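Local atomic coordinates of sister chromatid cohesion protein (Chaetomium thermophilum, PDB entry 5T8V), a protein that probably acts as a cohesin loader that associates with chromatin, this chain being the helical C-terminal part of the longer protein Scc2. Residues I84-L87 / R88-S92; E692-V695 / N696-D700. All blocks are in the same frame, centred on the assembly; numbering follows the deposited sequence.

Contact 1. Residues I84-L87 / R88-S92; sequences IYLL and RLCDS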
ATOM      1  N   ILE A  84       7.302  65.666 -39.220  1.00 39.41           N
ATOM      2  CA  ILE A  84       7.395  64.956 -40.491  1.00 38.89           C
ATOM      3  C   ILE A  84       8.848  64.867 -40.935  1.00 38.08           C
ATOM      4  O   ILE A  84       9.273  63.866 -41.523  1.00 37.11           O
ATOM      5  CB  ILE A  84       6.521  65.648 -41.554  1.00 42.38           C
ATOM      6  CG1 ILE A  84       5.038  65.464 -41.228  1.00 43.07           C
ATOM      7  CG2 ILE A  84       6.814  65.101 -42.954  1.00 43.01           C
ATOM      8  CD1 ILE A  84       4.332  66.750 -40.873  1.00 45.22           C
ATOM      9  N   TYR A  85       9.630  65.915 -40.668  1.00 35.87           N
ATOM     10  CA  TYR A  85      11.037  65.905 -41.055  1.00 34.55           C
ATOM     11  C   TYR A  85      11.813  64.866 -40.253  1.00 31.05           C
ATOM     12  O   TYR A  85      12.617  64.113 -40.816  1.00 29.49           O
ATOM     13  CB  TYR A  85      11.638  67.299 -40.871  1.00 35.54           C
ATOM     14  CG  TYR A  85      13.074  67.422 -41.334  1.00 34.59           C
ATOM     15  CD1 TYR A  85      13.453  67.016 -42.607  1.00 34.69           C
ATOM     16  CD2 TYR A  85      14.049  67.957 -40.501  1.00 34.24           C
ATOM     17  CE1 TYR A  85      14.764  67.129 -43.035  1.00 35.26           C
ATOM     18  CE2 TYR A  85      15.362  68.077 -40.920  1.00 34.78           C
ATOM     19  CZ  TYR A  85      15.714  67.662 -42.188  1.00 35.28           C
ATOM     20  OH  TYR A  85      17.019  67.778 -42.611  1.00 36.03           O
ATOM     21  N   LEU A  86      11.584  64.807 -38.940  1.00 35.87           N
ATOM     22  CA  LEU A  86      12.222  63.774 -38.134  1.00 32.74           C
ATOM     23  C   LEU A  86      11.828  62.386 -38.623  1.00 32.37           C
ATOM     24  O   LEU A  86      12.680  61.496 -38.742  1.00 31.95           O
ATOM     25  CB  LEU A  86      11.852  63.957 -36.662  1.00 31.67           C
ATOM     26  CG  LEU A  86      12.435  62.943 -35.671  1.00 29.39           C
ATOM     27  CD1 LEU A  86      13.946  62.849 -35.801  1.00 28.78           C
ATOM     28  CD2 LEU A  86      12.053  63.314 -34.244  1.00 29.24           C
ATOM     29  N   LEU A  87      10.544  62.184 -38.927  1.00 26.50           N
ATOM     30  CA  LEU A  87      10.116  60.901 -39.475  1.00 25.94           C
ATOM     31  C   LEU A  87      10.787  60.612 -40.813  1.00 26.95           C
ATOM     32  O   LEU A  87      11.004  59.444 -41.159  1.00 26.03           O
ATOM     33  CB  LEU A  87       8.594  60.870 -39.627  1.00 26.47           C
ATOM     34  CG  LEU A  87       7.793  60.611 -38.347  1.00 25.22           C
ATOM     35  CD1 LEU A  87       6.309  60.826 -38.600  1.00 26.24           C
ATOM     36  CD2 LEU A  87       8.038  59.201 -37.814  1.00 23.39           C
ATOM     37  N   ARG A  88      11.128  61.654 -41.574  1.00 37.83           N
ATOM     38  CA  ARG A  88      11.822  61.436 -42.837  1.00 39.22           C
ATOM     39  C   ARG A  88      13.266  61.011 -42.600  1.00 36.20           C
ATOM     40  O   ARG A  88      13.759  60.087 -43.256  1.00 34.34           O
ATOM     41  CB  ARG A  88      11.772  62.698 -43.697  1.00 43.73           C
ATOM     42  CG  ARG A  88      12.048  62.433 -45.171  1.00 48.37           C
ATOM     43  CD  ARG A  88      12.415  63.703 -45.929  1.00 53.79           C
ATOM     44  NE  ARG A  88      12.438  63.483 -47.373  1.00 57.22           N
ATOM     45  CZ  ARG A  88      13.417  62.864 -48.029  1.00 57.92           C
ATOM     46  NH1 ARG A  88      14.470  62.387 -47.375  1.00 56.88           N
ATOM     47  NH2 ARG A  88      13.340  62.714 -49.345  1.00 60.23           N
ATOM     48  N   LEU A  89      13.960  61.672 -41.670  1.00 29.97           N
ATOM     49  CA  LEU A  89      15.304  61.234 -41.308  1.00 28.69           C
ATOM     50  C   LEU A  89      15.291  59.786 -40.835  1.00 27.39           C
ATOM     51  O   LEU A  89      16.151  58.983 -41.229  1.00 27.19           O
ATOM     52  CB  LEU A  89      15.878  62.145 -40.224  1.00 28.12           C
ATOM     53  CG  LEU A  89      15.973  63.635 -40.563  1.00 30.59           C
ATOM     54  CD1 LEU A  89      16.474  64.418 -39.358  1.00 31.47           C
ATOM     55  CD2 LEU A  89      16.874  63.877 -41.767  1.00 31.44           C
ATOM     56  N   CYS A  90      14.319  59.433 -39.993  1.00 28.84           N
ATOM     57  CA  CYS A  90      14.167  58.043 -39.581  1.00 27.51           C
ATOM     58  C   CYS A  90      13.992  57.136 -40.794  1.00 27.85           C
ATOM     59  O   CYS A  90      14.635  56.085 -40.899  1.00 26.75           O
ATOM     60  CB  CYS A  90      12.978  57.903 -38.629  1.00 27.29           C
ATOM     61  SG  CYS A  90      13.188  58.724 -37.029  1.00 27.09           S
ATOM     62  N   ASP A  91      13.127  57.535 -41.731  1.00 32.40           N
ATOM     63  CA  ASP A  91      12.889  56.705 -42.904  1.00 33.94           C
ATOM     64  C   ASP A  91      14.155  56.541 -43.733  1.00 33.97           C
ATOM     65  O   ASP A  91      14.344  55.504 -44.377  1.00 33.01           O
ATOM     66  CB  ASP A  91      11.768  57.301 -43.754  1.00 37.15           C
ATOM     67  CG  ASP A  91      11.313  56.365 -44.856  1.00 40.37           C
ATOM     68  OD1 ASP A  91      10.449  55.504 -44.586  1.00 41.05           O
ATOM     69  OD2 ASP A  91      11.823  56.484 -45.990  1.00 42.52           O
ATOM     70  N   SER A  92      15.029  57.547 -43.734  1.00 38.31           N
ATOM     71  CA  SER A  92      16.303  57.423 -44.431  1.00 40.00           C
ATOM     72  C   SER A  92      17.205  56.416 -43.731  1.00 38.27           C
ATOM     73  O   SER A  92      17.777  55.525 -44.373  1.00 39.64           O
ATOM     74  CB  SER A  92      16.985  58.789 -44.522  1.00 43.34           C
ATOM     75  OG  SER A  92      16.194  59.709 -45.256  1.00 46.89           O
TER
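The carbonyl oxygen Tyr85 O takes one good backbone bond, from Leu89 N at 2.9 Å with a nearly straight N-H...O angle of 165°, and a weak one from Arg88 N, whose main partner is Ile84 O at 2.9 Å. Cys90 N to Leu86 O and Asp91 N to Leu87 O repeat the four-residue step of a regular alpha-helix. Arg88 O accepts both Ser92 N and Ser92 OG, the hydroxyl coming from above the carbonyl plane. On the flank of the helix the phenol ring of Tyr85 leans over the side chain of Leu89. Tyr85 CG stands anti to the backbone N (chi1 -176°), which swings the ring along the helix toward that leucine. Leu89 CD1 lies 4.1 Å above one ring face, offset toward the rim, while Leu89 CD2 meets Tyr85 CZ at 4.0 Å. Phe28 of helix 9-36 packs edge-to-face with the same ring and also touches Leu89. Replacing Leu89 with alanine would probably leave this part of the Tyr85 face without its methyl cover and open a gap against Phe28 and Val31. Further round, Leu87 and Cys90 reach Ser133 of helix 120-136, whereas Asp91 forms a salt bridge with Arg95 one turn on. Helix 81-96 is thus an amphipathic alpha-helix packed between helices 9-36 and 120-136 of this largely helical protein.

Contact 2. Residues E692-V695 / N696-D700; sequences ETVV and NRFSD
Phe698 CG is anti to its own carbonyl carbon (chi1 -68°), and with chi2 at 0° one face of the ring is turned to Val695 CA. These residues form the C-terminal end of helix 685-696 and the start of the loop to helix 703-719, in a chain built of HEAT repeats. The evidence for a CH-pi contact is direct: Val695 CA sits 3.7 Å from the centroid of the Phe698 ring, only 3° off the ring normal. Val695 CB adds an apolar touch on Phe698 CE2, and Met710 and Ala713 of helix 703-719 also pack against the phenylalanine. Backbone bonding changes along the segment. Asn696 N still reaches Glu692 O, four residues back, at 3.2 Å, and the bond from Arg697 N to Thr693 O is weak. Phe698 N instead turns to Val695 O, three residues back, at 2.9 Å. The Arg697 side chain, bent at chi2 and chi3, brings CG to 3.2 Å from Thr693 O. Its NE makes a salt bridge to Asp700 OD2 at 3.2 Å, on the anti side of the carboxylate, and that same OD2 also pairs with Arg669. Asn696 O accepts both Ser699 N and the hydroxyl Ser699 OG, the latter in the carbonyl plane at 3.0 Å.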
ATOM      1  N   GLU A 692      -0.481  -4.899  17.141  1.00 55.17           N
ATOM      2  CA  GLU A 692      -1.497  -5.943  17.098  1.00 55.90           C
ATOM      3  C   GLU A 692      -1.797  -6.347  15.661  1.00 54.39           C
ATOM      4  O   GLU A 692      -1.992  -7.532  15.366  1.00 54.60           O
ATOM      5  CB  GLU A 692      -2.769  -5.468  17.797  1.00 57.98           C
ATOM      6  CG  GLU A 692      -3.742  -6.588  18.138  1.00 60.29           C
ATOM      7  CD  GLU A 692      -5.127  -6.074  18.483  1.00 61.16           C
ATOM      8  OE1 GLU A 692      -6.079  -6.381  17.735  1.00 61.62           O
ATOM      9  OE2 GLU A 692      -5.264  -5.356  19.497  1.00 61.04           O
ATOM     10  N   THR A 693      -1.834  -5.372  14.750  1.00 34.24           N
ATOM     11  CA  THR A 693      -2.047  -5.685  13.342  1.00 34.09           C
ATOM     12  C   THR A 693      -0.821  -6.346  12.729  1.00 34.79           C
ATOM     13  O   THR A 693      -0.953  -7.176  11.823  1.00 36.14           O
ATOM     14  CB  THR A 693      -2.409  -4.413  12.571  1.00 33.10           C
ATOM     15  OG1 THR A 693      -3.633  -3.875  13.090  1.00 31.87           O
ATOM     16  CG2 THR A 693      -2.581  -4.702  11.083  1.00 33.74           C
ATOM     17  N   VAL A 694       0.375  -6.000  13.205  1.00 29.68           N
ATOM     18  CA  VAL A 694       1.591  -6.615  12.686  1.00 30.90           C
ATOM     19  C   VAL A 694       1.643  -8.091  13.062  1.00 32.16           C
ATOM     20  O   VAL A 694       1.849  -8.958  12.204  1.00 33.68           O
ATOM     21  CB  VAL A 694       2.830  -5.855  13.194  1.00 30.69           C
ATOM     22  CG1 VAL A 694       4.119  -6.553  12.759  1.00 32.36           C
ATOM     23  CG2 VAL A 694       2.811  -4.419  12.687  1.00 30.28           C
ATOM     24  N   VAL A 695       1.454  -8.403  14.347  1.00 45.74           N
ATOM     25  CA  VAL A 695       1.545  -9.794  14.786  1.00 46.81           C
ATOM     26  C   VAL A 695       0.469 -10.639  14.125  1.00 47.09           C
ATOM     27  O   VAL A 695       0.682 -11.828  13.855  1.00 48.15           O
ATOM     28  CB  VAL A 695       1.464  -9.890  16.323  1.00 45.59           C
ATOM     29  CG1 VAL A 695       2.540  -9.039  16.962  1.00 44.78           C
ATOM     30  CG2 VAL A 695       0.086  -9.480  16.827  1.00 45.43           C
ATOM     31  N   ASN A 696      -0.703 -10.059  13.865  1.00 50.30           N
ATOM     32  CA  ASN A 696      -1.733 -10.790  13.136  1.00 52.12           C
ATOM     33  C   ASN A 696      -1.216 -11.232  11.773  1.00 54.80           C
ATOM     34  O   ASN A 696      -1.483 -12.358  11.333  1.00 56.25           O
ATOM     35  CB  ASN A 696      -2.984  -9.926  12.988  1.00 51.34           C
ATOM     36  CG  ASN A 696      -3.703  -9.715  14.306  1.00 50.99           C
ATOM     37  OD1 ASN A 696      -3.193 -10.071  15.368  1.00 51.18           O
ATOM     38  ND2 ASN A 696      -4.894  -9.133  14.245  1.00 50.84           N
ATOM     39  N   ARG A 697      -0.452 -10.370  11.101  1.00 61.33           N
ATOM     40  CA  ARG A 697       0.122 -10.727   9.811  1.00 63.91           C
ATOM     41  C   ARG A 697       1.086 -11.900   9.906  1.00 66.19           C
ATOM     42  O   ARG A 697       1.477 -12.440   8.866  1.00 68.24           O
ATOM     43  CB  ARG A 697       0.833  -9.516   9.204  1.00 63.96           C
ATOM     44  CG  ARG A 697      -0.065  -8.301   9.000  1.00 63.73           C
ATOM     45  CD  ARG A 697      -0.839  -8.366   7.694  1.00 65.18           C
ATOM     46  NE  ARG A 697      -1.793  -9.473   7.663  1.00 66.23           N
ATOM     47  CZ  ARG A 697      -2.991  -9.451   8.242  1.00 64.83           C
ATOM     48  NH1 ARG A 697      -3.397  -8.380   8.914  1.00 62.49           N
ATOM     49  NH2 ARG A 697      -3.784 -10.511   8.153  1.00 65.36           N
ATOM     50  N   PHE A 698       1.482 -12.306  11.116  1.00 54.13           N
ATOM     51  CA  PHE A 698       2.247 -13.541  11.257  1.00 55.23           C
ATOM     52  C   PHE A 698       1.491 -14.723  10.671  1.00 58.77           C
ATOM     53  O   PHE A 698       2.106 -15.639  10.116  1.00 60.71           O
ATOM     54  CB  PHE A 698       2.574 -13.813  12.729  1.00 51.85           C
ATOM     55  CG  PHE A 698       3.552 -12.838  13.342  1.00 48.96           C
ATOM     56  CD1 PHE A 698       4.096 -11.800  12.603  1.00 48.01           C
ATOM     57  CD2 PHE A 698       3.938 -12.979  14.668  1.00 47.21           C
ATOM     58  CE1 PHE A 698       4.991 -10.919  13.175  1.00 46.61           C
ATOM     59  CE2 PHE A 698       4.836 -12.100  15.244  1.00 45.42           C
ATOM     60  CZ  PHE A 698       5.363 -11.072  14.497  1.00 45.64           C
ATOM     61  N   SER A 699       0.164 -14.723  10.779  1.00 58.51           N
ATOM     62  CA  SER A 699      -0.667 -15.797  10.237  1.00 61.80           C
ATOM     63  C   SER A 699      -1.239 -15.428   8.875  1.00 63.65           C
ATOM     64  O   SER A 699      -2.401 -15.715   8.577  1.00 64.96           O
ATOM     65  CB  SER A 699      -1.785 -16.145  11.214  1.00 62.49           C
ATOM     66  OG  SER A 699      -2.700 -15.072  11.355  1.00 61.20           O
ATOM     67  N   ASP A 700      -0.437 -14.787   8.032  1.00 72.11           N
ATOM     68  CA  ASP A 700      -0.866 -14.395   6.700  1.00 73.14           C
ATOM     69  C   ASP A 700      -0.458 -15.457   5.687  1.00 77.59           C
ATOM     70  O   ASP A 700       0.539 -16.163   5.864  1.00 79.14           O
ATOM     71  CB  ASP A 700      -0.260 -13.042   6.319  1.00 71.22           C
ATOM     72  CG  ASP A 700      -0.883 -12.447   5.071  1.00 70.92           C
ATOM     73  OD1 ASP A 700      -1.197 -13.209   4.132  1.00 73.20           O
ATOM     74  OD2 ASP A 700      -1.057 -11.212   5.030  1.00 68.77           O
TER

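Contacts 1 and 2 hold no element in common: their centres lie about 90 Å apart, contact 1 in helix 81-96 about 75 Å from the centre of the chain and contact 2 about 16 Å from it. Both are partly buried despite these different places. Contact 1 buries Leu86, Leu89 and Cys90; contact 2 buries Val694 and Phe698, and also the charged Asp700. Contact 1 runs within an unbroken helix, where four-residue bonds repeat and its salt bridge goes to a residue further along. Contact 2 spans a helix end and the loop after it; three-residue bonds appear, an aromatic ring covers backbone CA as well as valine side chains, and a salt bridge closes within 696-700.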